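Local atomic coordinates of RNA polymerase sigma-H factor (PDB entry 3MZY), a protein that probably directs RNA polymerase to specific promoter sites to start transcription, binding DNA as a sigma-70 family factor, and is then released. Residues E5-E10 against I42-K47; L13-A18 against E100-F105; S27-F32 against N143-I148; K115-Y120 against K139-T144; T119-G124 against R128-I133. All blocks are in the same frame, centred on the assembly; numbering follows the deposited sequence.

Contact 1 (E5-E10 against I42-K47)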
# COMPACT_ATOMS: atom_id res chain seq x y z
N GLU A 5 2.47 -14.16 -0.04
CA GLU A 5 1.07 -14.38 -0.51
C GLU A 5 0.03 -13.99 0.54
O GLU A 5 -0.82 -13.13 0.30
CB GLU A 5 0.87 -15.84 -0.96
N ASP A 6 0.13 -14.62 1.72
CA ASP A 6 -0.90 -14.56 2.77
C ASP A 6 -1.12 -13.14 3.29
O ASP A 6 -2.20 -12.56 3.12
CB ASP A 6 -0.53 -15.49 3.93
CG ASP A 6 0.78 -16.23 3.70
OD1 ASP A 6 1.81 -15.53 3.53
OD2 ASP A 6 0.77 -17.48 3.69
N LEU A 7 -0.07 -12.60 3.91
CA LEU A 7 -0.08 -11.26 4.49
C LEU A 7 -0.14 -10.16 3.44
O LEU A 7 -0.31 -8.99 3.78
CB LEU A 7 1.17 -11.06 5.36
CG LEU A 7 1.24 -11.79 6.71
CD1 LEU A 7 2.68 -11.91 7.18
CD2 LEU A 7 0.39 -11.08 7.75
N VAL A 8 0.01 -10.54 2.17
CA VAL A 8 -0.00 -9.58 1.06
C VAL A 8 -1.32 -8.80 1.00
O VAL A 8 -1.30 -7.59 0.81
CB VAL A 8 0.32 -10.27 -0.29
CG1 VAL A 8 0.01 -9.37 -1.47
CG2 VAL A 8 1.77 -10.69 -0.33
N GLN A 9 -2.44 -9.48 1.18
CA GLN A 9 -3.73 -8.80 1.25
C GLN A 9 -3.72 -7.72 2.33
O GLN A 9 -4.14 -6.58 2.10
CB GLN A 9 -4.86 -9.80 1.48
CG GLN A 9 -5.79 -9.96 0.28
CD GLN A 9 -5.20 -10.76 -0.87
OE1 GLN A 9 -4.15 -10.40 -1.43
NE2 GLN A 9 -5.88 -11.84 -1.24
N GLU A 10 -3.19 -8.07 3.50
CA GLU A 10 -3.16 -7.16 4.64
C GLU A 10 -2.31 -5.92 4.37
O GLU A 10 -2.73 -4.81 4.66
CB GLU A 10 -2.72 -7.92 5.89
CG GLU A 10 -3.86 -8.74 6.54
CD GLU A 10 -4.16 -10.08 5.85
OE1 GLU A 10 -3.35 -10.56 5.02
OE2 GLU A 10 -5.22 -10.67 6.16
N ILE A 42 0.45 -7.06 11.46
CA ILE A 42 0.44 -7.50 12.85
C ILE A 42 -0.95 -7.83 13.39
O ILE A 42 -1.13 -8.87 14.05
CB ILE A 42 1.17 -6.48 13.73
CG1 ILE A 42 2.67 -6.63 13.49
CG2 ILE A 42 0.86 -6.73 15.18
CD1 ILE A 42 3.38 -5.37 13.47
N SER A 43 -1.93 -6.96 13.10
CA SER A 43 -3.35 -7.27 13.29
C SER A 43 -3.74 -8.68 12.83
O SER A 43 -4.46 -9.39 13.53
CB SER A 43 -4.23 -6.26 12.54
OG SER A 43 -4.82 -5.31 13.41
N ALA A 44 -3.28 -9.06 11.64
CA ALA A 44 -3.70 -10.33 11.05
C ALA A 44 -2.95 -11.50 11.66
O ALA A 44 -3.44 -12.63 11.66
CB ALA A 44 -3.52 -10.31 9.54
N ILE A 45 -1.76 -11.22 12.18
CA ILE A 45 -1.04 -12.24 12.93
C ILE A 45 -1.62 -12.38 14.35
O ILE A 45 -1.81 -13.50 14.81
CB ILE A 45 0.50 -12.02 12.94
CG1 ILE A 45 1.02 -11.87 11.50
CG2 ILE A 45 1.21 -13.19 13.64
CD1 ILE A 45 2.41 -11.26 11.37
N ARG A 46 -1.91 -11.26 15.01
CA ARG A 46 -2.53 -11.27 16.34
C ARG A 46 -3.87 -12.00 16.28
O ARG A 46 -4.10 -12.89 17.08
CB ARG A 46 -2.69 -9.85 16.94
CG ARG A 46 -3.77 -9.73 18.02
CD ARG A 46 -3.87 -8.34 18.66
NE ARG A 46 -3.24 -8.31 19.98
CZ ARG A 46 -3.60 -7.52 21.00
NH1 ARG A 46 -4.61 -6.67 20.87
NH2 ARG A 46 -2.95 -7.60 22.15
N LYS A 47 -4.71 -11.65 15.30
CA LYS A 47 -6.00 -12.33 15.11
C LYS A 47 -5.81 -13.83 14.92
O LYS A 47 -6.43 -14.62 15.63
CB LYS A 47 -6.80 -11.72 13.95
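A small van der Waals contact at the protein surface joins the start of helix 8-21 to helix 29-50 within sigma-70 region 2, with L7 and E10 meeting I45 and A44. The backbones come closest at E10 and A44, whose CA atoms are 7.2 Å apart. Such a short separation suits an alanine, whose lone methyl group adds little bulk. E10 spends its aliphatic part here: CG rests 3.4 Å from A44 CB. The chain then bends at chi2 (79°), folding the carboxylate back alongside instead of letting it run past the neighbouring helix, and OE2 stays 3.8 Å from A44 CB. Glutamate suits a surface contact such as this, where its methylene groups can pack. L7 crosses I45 at about a right angle. One leucine branch does the touching, with CD2 lying 3.9 Å from I45 CG1 and 4.1 Å from I45 CD1, while the same methyl approaches A44 CB more loosely. Other sides of the helix start are engaged as well: Q9 OE1 accepts a hydrogen bond from K103 NZ of helix 91-109, and V8 packs on I122 and R123, around the end of helix 112-121.

Contact 2 (L13-A18 against E100-F105)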
# COMPACT_ATOMS: atom_id res chain seq x y z
N LEU A 13 -4.16 -3.62 2.13
CA LEU A 13 -5.20 -2.93 2.90
C LEU A 13 -4.53 -1.78 3.67
O LEU A 13 -4.99 -0.63 3.59
CB LEU A 13 -5.87 -3.90 3.90
CG LEU A 13 -7.33 -3.73 4.34
CD1 LEU A 13 -7.44 -4.10 5.82
CD2 LEU A 13 -7.93 -2.33 4.08
N GLY A 14 -3.46 -2.12 4.40
CA GLY A 14 -2.64 -1.15 5.15
C GLY A 14 -2.29 0.06 4.30
O GLY A 14 -2.45 1.19 4.75
N LEU A 15 -1.87 -0.19 3.06
CA LEU A 15 -1.47 0.87 2.15
C LEU A 15 -2.65 1.75 1.73
O LEU A 15 -2.54 2.98 1.73
CB LEU A 15 -0.76 0.30 0.91
CG LEU A 15 -0.45 1.26 -0.25
CD1 LEU A 15 0.63 2.27 0.11
CD2 LEU A 15 -0.03 0.52 -1.51
N LEU A 16 -3.76 1.11 1.36
CA LEU A 16 -4.99 1.78 0.99
C LEU A 16 -5.50 2.67 2.13
O LEU A 16 -6.07 3.74 1.89
CB LEU A 16 -6.05 0.74 0.63
CG LEU A 16 -6.48 0.52 -0.82
CD1 LEU A 16 -5.40 0.88 -1.83
CD2 LEU A 16 -6.92 -0.93 -0.99
N LYS A 17 -5.30 2.19 3.35
CA LYS A 17 -5.61 2.95 4.56
C LYS A 17 -4.67 4.13 4.68
O LYS A 17 -5.11 5.26 4.91
CB LYS A 17 -5.48 2.07 5.81
CG LYS A 17 -6.75 1.29 6.16
CD LYS A 17 -6.67 0.71 7.56
CE LYS A 17 -7.73 -0.34 7.77
NZ LYS A 17 -7.76 -0.78 9.20
N ALA A 18 -3.37 3.87 4.50
CA ALA A 18 -2.36 4.91 4.49
C ALA A 18 -2.78 6.06 3.58
O ALA A 18 -2.77 7.22 4.00
CB ALA A 18 -1.02 4.34 4.05
N GLU A 100 -8.77 -6.31 -4.40
CA GLU A 100 -8.61 -6.94 -5.69
C GLU A 100 -8.55 -5.91 -6.82
O GLU A 100 -7.68 -6.00 -7.69
CB GLU A 100 -9.72 -7.96 -5.92
CG GLU A 100 -9.25 -9.26 -6.54
CD GLU A 100 -8.23 -10.02 -5.68
OE1 GLU A 100 -8.35 -10.01 -4.43
OE2 GLU A 100 -7.31 -10.64 -6.26
N GLU A 101 -9.45 -4.92 -6.80
CA GLU A 101 -9.42 -3.84 -7.79
C GLU A 101 -8.04 -3.16 -7.80
O GLU A 101 -7.49 -2.87 -8.86
CB GLU A 101 -10.53 -2.81 -7.57
CG GLU A 101 -11.97 -3.26 -7.84
CD GLU A 101 -12.20 -3.73 -9.27
OE1 GLU A 101 -12.85 -3.00 -10.06
OE2 GLU A 101 -11.71 -4.84 -9.60
N PHE A 102 -7.48 -2.90 -6.61
CA PHE A 102 -6.16 -2.29 -6.53
C PHE A 102 -5.07 -3.15 -7.15
O PHE A 102 -4.23 -2.64 -7.89
CB PHE A 102 -5.79 -1.94 -5.10
CG PHE A 102 -4.43 -1.30 -4.98
CD1 PHE A 102 -4.27 0.07 -5.22
CD2 PHE A 102 -3.30 -2.07 -4.68
CE1 PHE A 102 -3.01 0.67 -5.12
CE2 PHE A 102 -2.05 -1.48 -4.58
CZ PHE A 102 -1.90 -0.11 -4.80
N LYS A 103 -5.06 -4.44 -6.85
CA LYS A 103 -4.05 -5.33 -7.42
C LYS A 103 -4.03 -5.23 -8.95
O LYS A 103 -2.96 -5.09 -9.57
CB LYS A 103 -4.28 -6.77 -6.99
CG LYS A 103 -3.86 -7.06 -5.58
CD LYS A 103 -3.58 -8.54 -5.37
CE LYS A 103 -4.80 -9.26 -4.86
NZ LYS A 103 -4.53 -10.71 -4.56
N LYS A 104 -5.22 -5.25 -9.55
CA LYS A 104 -5.36 -5.11 -11.00
C LYS A 104 -4.97 -3.72 -11.49
O LYS A 104 -4.24 -3.58 -12.48
CB LYS A 104 -6.79 -5.48 -11.46
N PHE A 105 -5.44 -2.68 -10.82
CA PHE A 105 -5.06 -1.34 -11.21
C PHE A 105 -3.52 -1.20 -11.25
O PHE A 105 -2.94 -0.73 -12.24
CB PHE A 105 -5.67 -0.31 -10.26
CG PHE A 105 -5.01 1.04 -10.34
CD1 PHE A 105 -4.18 1.48 -9.32
CD2 PHE A 105 -5.19 1.85 -11.46
CE1 PHE A 105 -3.54 2.74 -9.39
CE2 PHE A 105 -4.55 3.10 -11.55
CZ PHE A 105 -3.72 3.54 -10.51
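The ring of F102, on helix 91-109, receives two leucines of helix 8-21 that approach it quite differently. L16 and the phenylalanine side chain slide past each other in opposite directions, which lays methyl CD1 of L16 over one face of the ring. This is a CH-pi contact: L16 CD1 is 4.1 Å from the centroid of the F102 ring and 29° off the normal, displaced toward F102 CD1, which it approaches to 3.7 Å. L15 instead crosses F102 at about a right angle and meets the far end of the ring obliquely, its CD2 lying 3.8 Å from F102 CZ. The ring reaches this far because CG of F102 stands anti to the backbone N (chi1 -180°), carrying the aromatic group out toward the partner helix. A helix of sigma-70 region 2 is thus packed against helix 91-109 inside an all-helical core, where I12 and, from helix 138-159, S152 and W155 also touch F102, and I37 of helix 29-50 lies against L15. All three contact residues are buried, and charges keep to the periphery, where K103 NZ pairs with E100 OE2 at 3.3 Å within its own helix. The two helices are joined here by dispersion and shape: leucine supplies pliable branched methyls, and phenylalanine a broad flat surface to receive them.

Contact 3 (S27-F32 against N143-I148)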
# COMPACT_ATOMS: atom_id res chain seq x y z
N SER A 27 3.50 13.77 9.24
CA SER A 27 4.78 13.11 8.88
C SER A 27 4.91 12.91 7.36
O SER A 27 4.00 13.26 6.61
CB SER A 27 4.91 11.74 9.56
OG SER A 27 4.16 10.76 8.86
N SER A 28 6.03 12.34 6.94
CA SER A 28 6.24 11.95 5.54
C SER A 28 5.31 10.79 5.20
O SER A 28 4.94 10.00 6.08
CB SER A 28 7.70 11.57 5.30
OG SER A 28 7.93 10.18 5.53
N PHE A 29 4.94 10.68 3.93
CA PHE A 29 4.01 9.64 3.57
C PHE A 29 4.65 8.26 3.71
O PHE A 29 4.02 7.32 4.20
CB PHE A 29 3.38 9.83 2.18
CG PHE A 29 2.54 8.66 1.76
CD1 PHE A 29 1.34 8.37 2.42
CD2 PHE A 29 2.97 7.79 0.77
CE1 PHE A 29 0.58 7.25 2.07
CE2 PHE A 29 2.22 6.66 0.43
CZ PHE A 29 1.02 6.40 1.08
N SER A 30 5.91 8.15 3.31
CA SER A 30 6.68 6.91 3.40
C SER A 30 6.60 6.28 4.79
O SER A 30 6.36 5.08 4.90
CB SER A 30 8.15 7.14 3.03
OG SER A 30 8.34 7.07 1.62
N SER A 31 6.78 7.08 5.83
CA SER A 31 6.72 6.53 7.18
C SER A 31 5.28 6.25 7.62
O SER A 31 5.03 5.34 8.40
CB SER A 31 7.46 7.41 8.19
OG SER A 31 7.14 8.77 7.99
N PHE A 32 4.32 7.01 7.10
CA PHE A 32 2.93 6.74 7.46
C PHE A 32 2.49 5.42 6.83
O PHE A 32 1.82 4.61 7.48
CB PHE A 32 1.98 7.91 7.10
CG PHE A 32 0.55 7.69 7.56
CD1 PHE A 32 0.24 7.64 8.93
CD2 PHE A 32 -0.49 7.50 6.63
CE1 PHE A 32 -1.08 7.42 9.38
CE2 PHE A 32 -1.81 7.29 7.06
CZ PHE A 32 -2.10 7.25 8.44
N ASN A 143 10.29 9.06 -3.92
CA ASN A 143 9.54 9.66 -5.01
C ASN A 143 8.63 8.65 -5.70
O ASN A 143 7.56 9.03 -6.23
CB ASN A 143 10.50 10.28 -6.02
CG ASN A 143 11.13 11.57 -5.53
OD1 ASN A 143 10.62 12.22 -4.61
ND2 ASN A 143 12.24 11.95 -6.15
N THR A 144 9.06 7.39 -5.72
CA THR A 144 8.28 6.29 -6.28
C THR A 144 7.07 5.96 -5.40
O THR A 144 5.95 5.83 -5.91
CB THR A 144 9.16 5.04 -6.47
OG1 THR A 144 10.16 5.32 -7.44
CG2 THR A 144 8.33 3.82 -6.93
N ILE A 145 7.29 5.83 -4.10
CA ILE A 145 6.21 5.64 -3.14
C ILE A 145 5.20 6.78 -3.29
O ILE A 145 3.99 6.57 -3.14
CB ILE A 145 6.77 5.62 -1.70
CG1 ILE A 145 7.55 4.32 -1.46
CG2 ILE A 145 5.66 5.81 -0.68
CD1 ILE A 145 8.27 4.23 -0.11
N GLN A 146 5.70 7.96 -3.60
CA GLN A 146 4.89 9.15 -3.69
C GLN A 146 4.06 9.11 -4.97
O GLN A 146 2.90 9.54 -4.98
CB GLN A 146 5.77 10.39 -3.64
CG GLN A 146 5.00 11.70 -3.46
CD GLN A 146 4.63 11.95 -2.01
OE1 GLN A 146 5.33 11.51 -1.09
NE2 GLN A 146 3.52 12.66 -1.80
N ARG A 147 4.66 8.62 -6.06
CA ARG A 147 3.93 8.40 -7.32
C ARG A 147 2.88 7.32 -7.17
O ARG A 147 1.78 7.46 -7.70
CB ARG A 147 4.87 7.99 -8.45
CG ARG A 147 5.63 9.12 -9.09
CD ARG A 147 6.13 8.68 -10.46
NE ARG A 147 6.87 7.42 -10.44
CZ ARG A 147 8.10 7.27 -9.94
NH1 ARG A 147 8.71 8.32 -9.39
NH2 ARG A 147 8.72 6.09 -9.96
N ILE A 148 3.21 6.25 -6.44
CA ILE A 148 2.22 5.20 -6.13
C ILE A 148 1.00 5.80 -5.40
O ILE A 148 -0.15 5.48 -5.71
CB ILE A 148 2.85 4.02 -5.32
CG1 ILE A 148 3.90 3.28 -6.16
CG2 ILE A 148 1.77 3.04 -4.84
CD1 ILE A 148 4.78 2.32 -5.36
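I145 of helix 138-159 gives up the most surface here, lodging against F29 and S30 at the start of helix 29-50. With CG1 beside the backbone N (chi1 -71°), its CG2 methyl is turned to the F29 ring, meeting F29 CD2 at 3.6 Å and F29 CE2 at 3.7 Å. The two side chains cross at a slant, and the methyl comes to the ring obliquely. I145 CG2 also lies 3.7 Å from S30 OG, but the other branch comes closer, its CD1 3.3 Å from S30 OG. A beta-branched isoleucine can serve both neighbours at once from one CA. F29 is the second large contributor; beyond its ring, its CB lies near the bent end of Q146, 4.2 Å from OE1. S30 is small enough to let the helices close to 6.7 Å between its CA and that of I145. The serine hydroxyl, though packed against methyls, has a partner: S30 OG is hydrogen-bonded to D142 OD1. S28 is the N-cap residue of helix 29-50; its OG shares a hydrogen bond of 2.9 Å with S31 OG, and its carbonyl O accepts from S27 OG and F32 N on opposite faces. The contact joins the start of a region 2 helix to helix 138-159, consistent with region 2 packing on region 4-like helices, in a crowded core where F29 also touches A18 and I19 of helix 8-21 and meets Y22 edge-to-face, while V117 of helix 112-121 and Y127 of helix 127-134 close around I145.

Contact 4 (K115-Y120 against K139-T144)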
# COMPACT_ATOMS: atom_id res chain seq x y z
N LYS A 115 6.22 -1.13 -9.54
CA LYS A 115 5.84 -2.48 -9.11
C LYS A 115 6.87 -3.11 -8.17
O LYS A 115 6.51 -3.82 -7.22
CB LYS A 115 5.62 -3.39 -10.31
CG LYS A 115 4.34 -3.11 -11.08
CD LYS A 115 4.43 -3.81 -12.41
CE LYS A 115 3.11 -3.90 -13.06
NZ LYS A 115 3.25 -4.40 -14.48
N GLU A 116 8.15 -2.88 -8.46
CA GLU A 116 9.23 -3.45 -7.65
C GLU A 116 9.17 -2.85 -6.25
O GLU A 116 9.31 -3.57 -5.27
CB GLU A 116 10.60 -3.15 -8.28
CG GLU A 116 11.00 -4.06 -9.43
CD GLU A 116 12.33 -3.63 -10.07
OE1 GLU A 116 13.13 -4.53 -10.43
OE2 GLU A 116 12.58 -2.40 -10.21
N VAL A 117 8.93 -1.55 -6.17
CA VAL A 117 8.81 -0.83 -4.90
C VAL A 117 7.57 -1.29 -4.13
O VAL A 117 7.64 -1.58 -2.93
CB VAL A 117 8.81 0.71 -5.12
CG1 VAL A 117 8.32 1.45 -3.86
CG2 VAL A 117 10.21 1.20 -5.52
N LEU A 118 6.44 -1.36 -4.82
CA LEU A 118 5.17 -1.80 -4.23
C LEU A 118 5.33 -3.16 -3.56
O LEU A 118 4.92 -3.34 -2.42
CB LEU A 118 4.09 -1.86 -5.31
CG LEU A 118 2.67 -2.26 -4.89
CD1 LEU A 118 2.08 -1.21 -3.92
CD2 LEU A 118 1.76 -2.46 -6.12
N THR A 119 5.93 -4.10 -4.28
CA THR A 119 6.20 -5.44 -3.77
C THR A 119 6.80 -5.41 -2.36
O THR A 119 6.38 -6.17 -1.49
CB THR A 119 7.13 -6.21 -4.76
OG1 THR A 119 6.41 -6.48 -5.97
CG2 THR A 119 7.66 -7.52 -4.17
N TYR A 120 7.77 -4.55 -2.13
CA TYR A 120 8.41 -4.55 -0.80
C TYR A 120 7.69 -3.70 0.20
O TYR A 120 7.72 -4.00 1.39
CB TYR A 120 9.89 -4.20 -0.88
CG TYR A 120 10.60 -5.26 -1.66
CD1 TYR A 120 10.94 -5.05 -3.01
CD2 TYR A 120 10.89 -6.51 -1.08
CE1 TYR A 120 11.58 -6.05 -3.74
CE2 TYR A 120 11.52 -7.52 -1.80
CZ TYR A 120 11.87 -7.29 -3.12
OH TYR A 120 12.48 -8.28 -3.83
N LYS A 139 16.13 8.89 -2.26
CA LYS A 139 15.26 9.91 -2.84
C LYS A 139 14.40 9.28 -3.92
O LYS A 139 13.22 9.57 -4.04
CB LYS A 139 16.08 11.04 -3.45
CG LYS A 139 15.26 12.16 -4.06
CD LYS A 139 16.13 13.08 -4.90
CE LYS A 139 15.62 14.52 -4.88
NZ LYS A 139 16.28 15.32 -3.81
N SER A 140 15.03 8.41 -4.69
CA SER A 140 14.38 7.76 -5.79
C SER A 140 13.25 6.84 -5.32
O SER A 140 12.23 6.72 -5.99
CB SER A 140 15.43 7.00 -6.59
OG SER A 140 14.94 5.76 -7.01
N ILE A 141 13.43 6.20 -4.16
CA ILE A 141 12.42 5.29 -3.63
C ILE A 141 11.26 6.11 -3.08
O ILE A 141 10.09 5.81 -3.30
CB ILE A 141 13.02 4.35 -2.53
CG1 ILE A 141 14.07 3.40 -3.12
CG2 ILE A 141 11.91 3.56 -1.79
CD1 ILE A 141 13.62 2.64 -4.33
N ASP A 142 11.62 7.16 -2.35
CA ASP A 142 10.65 8.04 -1.75
C ASP A 142 9.72 8.65 -2.79
O ASP A 142 8.51 8.72 -2.58
CB ASP A 142 11.38 9.14 -1.00
CG ASP A 142 10.45 10.03 -0.24
OD1 ASP A 142 9.92 9.57 0.80
OD2 ASP A 142 10.25 11.18 -0.67
N ASN A 143 10.29 9.06 -3.92
CA ASN A 143 9.54 9.66 -5.01
C ASN A 143 8.63 8.65 -5.70
O ASN A 143 7.56 9.03 -6.23
CB ASN A 143 10.50 10.28 -6.02
CG ASN A 143 11.13 11.57 -5.53
OD1 ASN A 143 10.62 12.22 -4.61
ND2 ASN A 143 12.24 11.95 -6.15
N THR A 144 9.06 7.39 -5.72
CA THR A 144 8.28 6.29 -6.28
C THR A 144 7.07 5.96 -5.40
O THR A 144 5.95 5.83 -5.91
CB THR A 144 9.16 5.04 -6.47
OG1 THR A 144 10.16 5.32 -7.44
CG2 THR A 144 8.33 3.82 -6.93
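Two groups of T144 grip the carbonyl oxygen of S140, one turn earlier in helix 138-159, and this grip sets the threonine methyl against V117 of helix 112-121. T144 N donates the usual helical bond to S140 O at 3.3 Å, and T144 OG1 adds a second at 2.9 Å, with a C=O...donor angle of 157°. The hydroxyl is thereby satisfied inside a buried contact, and it also accepts a weak bond from R147 NH2. Since OG1 is placed beside the backbone N (chi1 -65°), CG2 is left to face the partner helix. It settles close to the whole branch point of V117, 3.5 Å from V117 CG2 and 3.6 Å from V117 CB, the two side chains crossing at a slant. V117 CG2 is touched a second time by the tip of I141, whose CD1 lies 3.9 Å away. Valine suits this position because its short forked side chain offers a methyl to both residues. Helix 112-121 repeats the threonine arrangement: T119 OG1 donates to K115 O at 2.9 Å, while T119 N reaches the same oxygen from the opposite face. In a sigma-70 factor, this packing fits the region 4 DNA-binding unit, in which helix 138-159 would begin with the recognition helix of a helix-turn-helix and helix 112-121 packs on its first turns. Chemically, the joint between the helices is apolar, and the threonine's polar half is spent within its own helix, so that it presents a methyl across the interface.

Contact 5 (T119-G124 against R128-I133)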
# COMPACT_ATOMS: atom_id res chain seq x y z
N THR A 119 5.93 -4.10 -4.28
CA THR A 119 6.20 -5.44 -3.77
C THR A 119 6.80 -5.41 -2.36
O THR A 119 6.38 -6.17 -1.49
CB THR A 119 7.13 -6.21 -4.76
OG1 THR A 119 6.41 -6.48 -5.97
CG2 THR A 119 7.66 -7.52 -4.17
N TYR A 120 7.77 -4.55 -2.13
CA TYR A 120 8.41 -4.55 -0.80
C TYR A 120 7.69 -3.70 0.20
O TYR A 120 7.72 -4.00 1.39
CB TYR A 120 9.89 -4.20 -0.88
CG TYR A 120 10.60 -5.26 -1.66
CD1 TYR A 120 10.94 -5.05 -3.01
CD2 TYR A 120 10.89 -6.51 -1.08
CE1 TYR A 120 11.58 -6.05 -3.74
CE2 TYR A 120 11.52 -7.52 -1.80
CZ TYR A 120 11.87 -7.29 -3.12
OH TYR A 120 12.48 -8.28 -3.83
N LEU A 121 7.02 -2.66 -0.30
CA LEU A 121 6.24 -1.76 0.50
C LEU A 121 5.12 -2.51 1.21
O LEU A 121 4.97 -2.38 2.44
CB LEU A 121 5.66 -0.66 -0.37
CG LEU A 121 5.00 0.53 0.33
CD1 LEU A 121 6.00 1.29 1.22
CD2 LEU A 121 4.40 1.45 -0.73
N ILE A 122 4.37 -3.30 0.46
CA ILE A 122 3.25 -4.05 1.03
C ILE A 122 3.68 -5.22 1.90
O ILE A 122 2.85 -5.80 2.61
CB ILE A 122 2.20 -4.52 -0.04
CG1 ILE A 122 2.77 -5.66 -0.90
CG2 ILE A 122 1.67 -3.30 -0.80
CD1 ILE A 122 1.99 -6.02 -2.18
N ARG A 123 4.96 -5.56 1.88
CA ARG A 123 5.49 -6.56 2.81
C ARG A 123 6.17 -5.91 4.04
O ARG A 123 6.90 -6.57 4.78
CB ARG A 123 6.44 -7.53 2.09
CG ARG A 123 5.75 -8.48 1.14
CD ARG A 123 6.74 -9.14 0.17
NE ARG A 123 6.10 -10.18 -0.65
CZ ARG A 123 5.27 -9.95 -1.68
NH1 ARG A 123 4.94 -8.71 -2.05
NH2 ARG A 123 4.75 -10.98 -2.34
N GLY A 124 5.96 -4.60 4.22
CA GLY A 124 6.33 -3.93 5.47
C GLY A 124 7.79 -3.52 5.59
O GLY A 124 8.32 -3.37 6.71
N ARG A 128 13.94 3.03 3.32
CA ARG A 128 15.38 2.83 3.45
C ARG A 128 15.76 1.39 3.13
O ARG A 128 16.76 1.14 2.45
CB ARG A 128 15.85 3.17 4.86
CG ARG A 128 15.73 4.62 5.18
CD ARG A 128 16.24 4.89 6.57
NE ARG A 128 17.62 4.47 6.73
CZ ARG A 128 18.11 3.97 7.85
NH1 ARG A 128 19.39 3.62 7.92
NH2 ARG A 128 17.33 3.83 8.91
N GLU A 129 14.95 0.45 3.61
CA GLU A 129 15.23 -0.95 3.37
C GLU A 129 15.01 -1.28 1.90
O GLU A 129 15.72 -2.11 1.34
CB GLU A 129 14.38 -1.84 4.27
CG GLU A 129 14.73 -1.76 5.76
CD GLU A 129 13.76 -2.53 6.64
OE1 GLU A 129 12.58 -2.69 6.24
OE2 GLU A 129 14.16 -2.98 7.74
N ILE A 130 14.05 -0.59 1.27
CA ILE A 130 13.73 -0.82 -0.14
C ILE A 130 14.89 -0.32 -1.02
O ILE A 130 15.28 -0.99 -1.99
CB ILE A 130 12.35 -0.18 -0.52
CG1 ILE A 130 11.20 -0.89 0.22
CG2 ILE A 130 12.10 -0.22 -2.04
CD1 ILE A 130 9.86 -0.15 0.19
N ALA A 131 15.44 0.85 -0.69
CA ALA A 131 16.65 1.35 -1.35
C ALA A 131 17.77 0.31 -1.34
O ALA A 131 18.36 0.02 -2.38
CB ALA A 131 17.12 2.61 -0.68
N THR A 132 18.03 -0.27 -0.18
CA THR A 132 19.07 -1.28 -0.04
C THR A 132 18.73 -2.49 -0.91
O THR A 132 19.58 -2.98 -1.64
CB THR A 132 19.24 -1.68 1.45
OG1 THR A 132 19.53 -0.51 2.20
CG2 THR A 132 20.36 -2.67 1.64
N ILE A 133 17.49 -2.95 -0.84
CA ILE A 133 17.07 -4.11 -1.61
C ILE A 133 17.28 -3.91 -3.11
O ILE A 133 17.82 -4.79 -3.80
CB ILE A 133 15.60 -4.46 -1.29
CG1 ILE A 133 15.50 -5.01 0.15
CG2 ILE A 133 15.00 -5.45 -2.33
CD1 ILE A 133 14.10 -5.00 0.73
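Y120, near the end of helix 112-121, lies along helix 127-134 from its first side-chain carbon to its hydroxyl. Its CB meets I130, 3.7 Å from CG1. The chain then turns with CG beside the backbone N (chi1 -64°), and the ring passes obliquely beneath I133. CD2 has I133 CD1 at 4.0 Å; farther out, I133 CG2 covers CE1 and CZ, 3.7 Å from the latter. This methyl makes a CH-pi contact, 3.9 Å from the ring centroid of Y120 and 18° off the normal. On the opposite face lies T119 CG2, so the ring is sandwiched between aliphatic groups, while OH reaches the far end, 4.1 Å from I133 CG2. Helix 127-134 is consistent with the first helix of the helix-turn-helix expected in sigma-70 region 4, and a Schellman motif ends the helix before it: Y125 N bonds to Y120 O, and G124 N to L121 O at 3.0 Å. Glycine suits the motif's C-prime position, where phi is positive (82°). I130 CD1 lies against the backbone of L121, 3.8 Å from L121 N, and the CD1 methyls of the two residues meet more loosely. R123 NH1 folds back to donate to T119 O at 3.0 Å.

Helix 8-21 carries both contact 1 and contact 2, whose centres lie 14 Å apart. Contacts 4 and 5 share T119 and Y120, and with centres 7 Å apart they form one region consistent with the helix-turn-helix of sigma-70 region 4. Contact 3 joins this region to region 2: it shares N143 and T144 with contact 4, where I145 CG1 lies 3.8 Å from V117 CG1, and it touches contact 2 through A18 CB, 3.9 Å from F29 CE1. L15 of contact 2 continues the apolar core, its CD2 being 3.6 Å from L118 CD1. Contacts 1 and 3 lie on opposite sides of the chain's centre, their own centres about 22 Å apart.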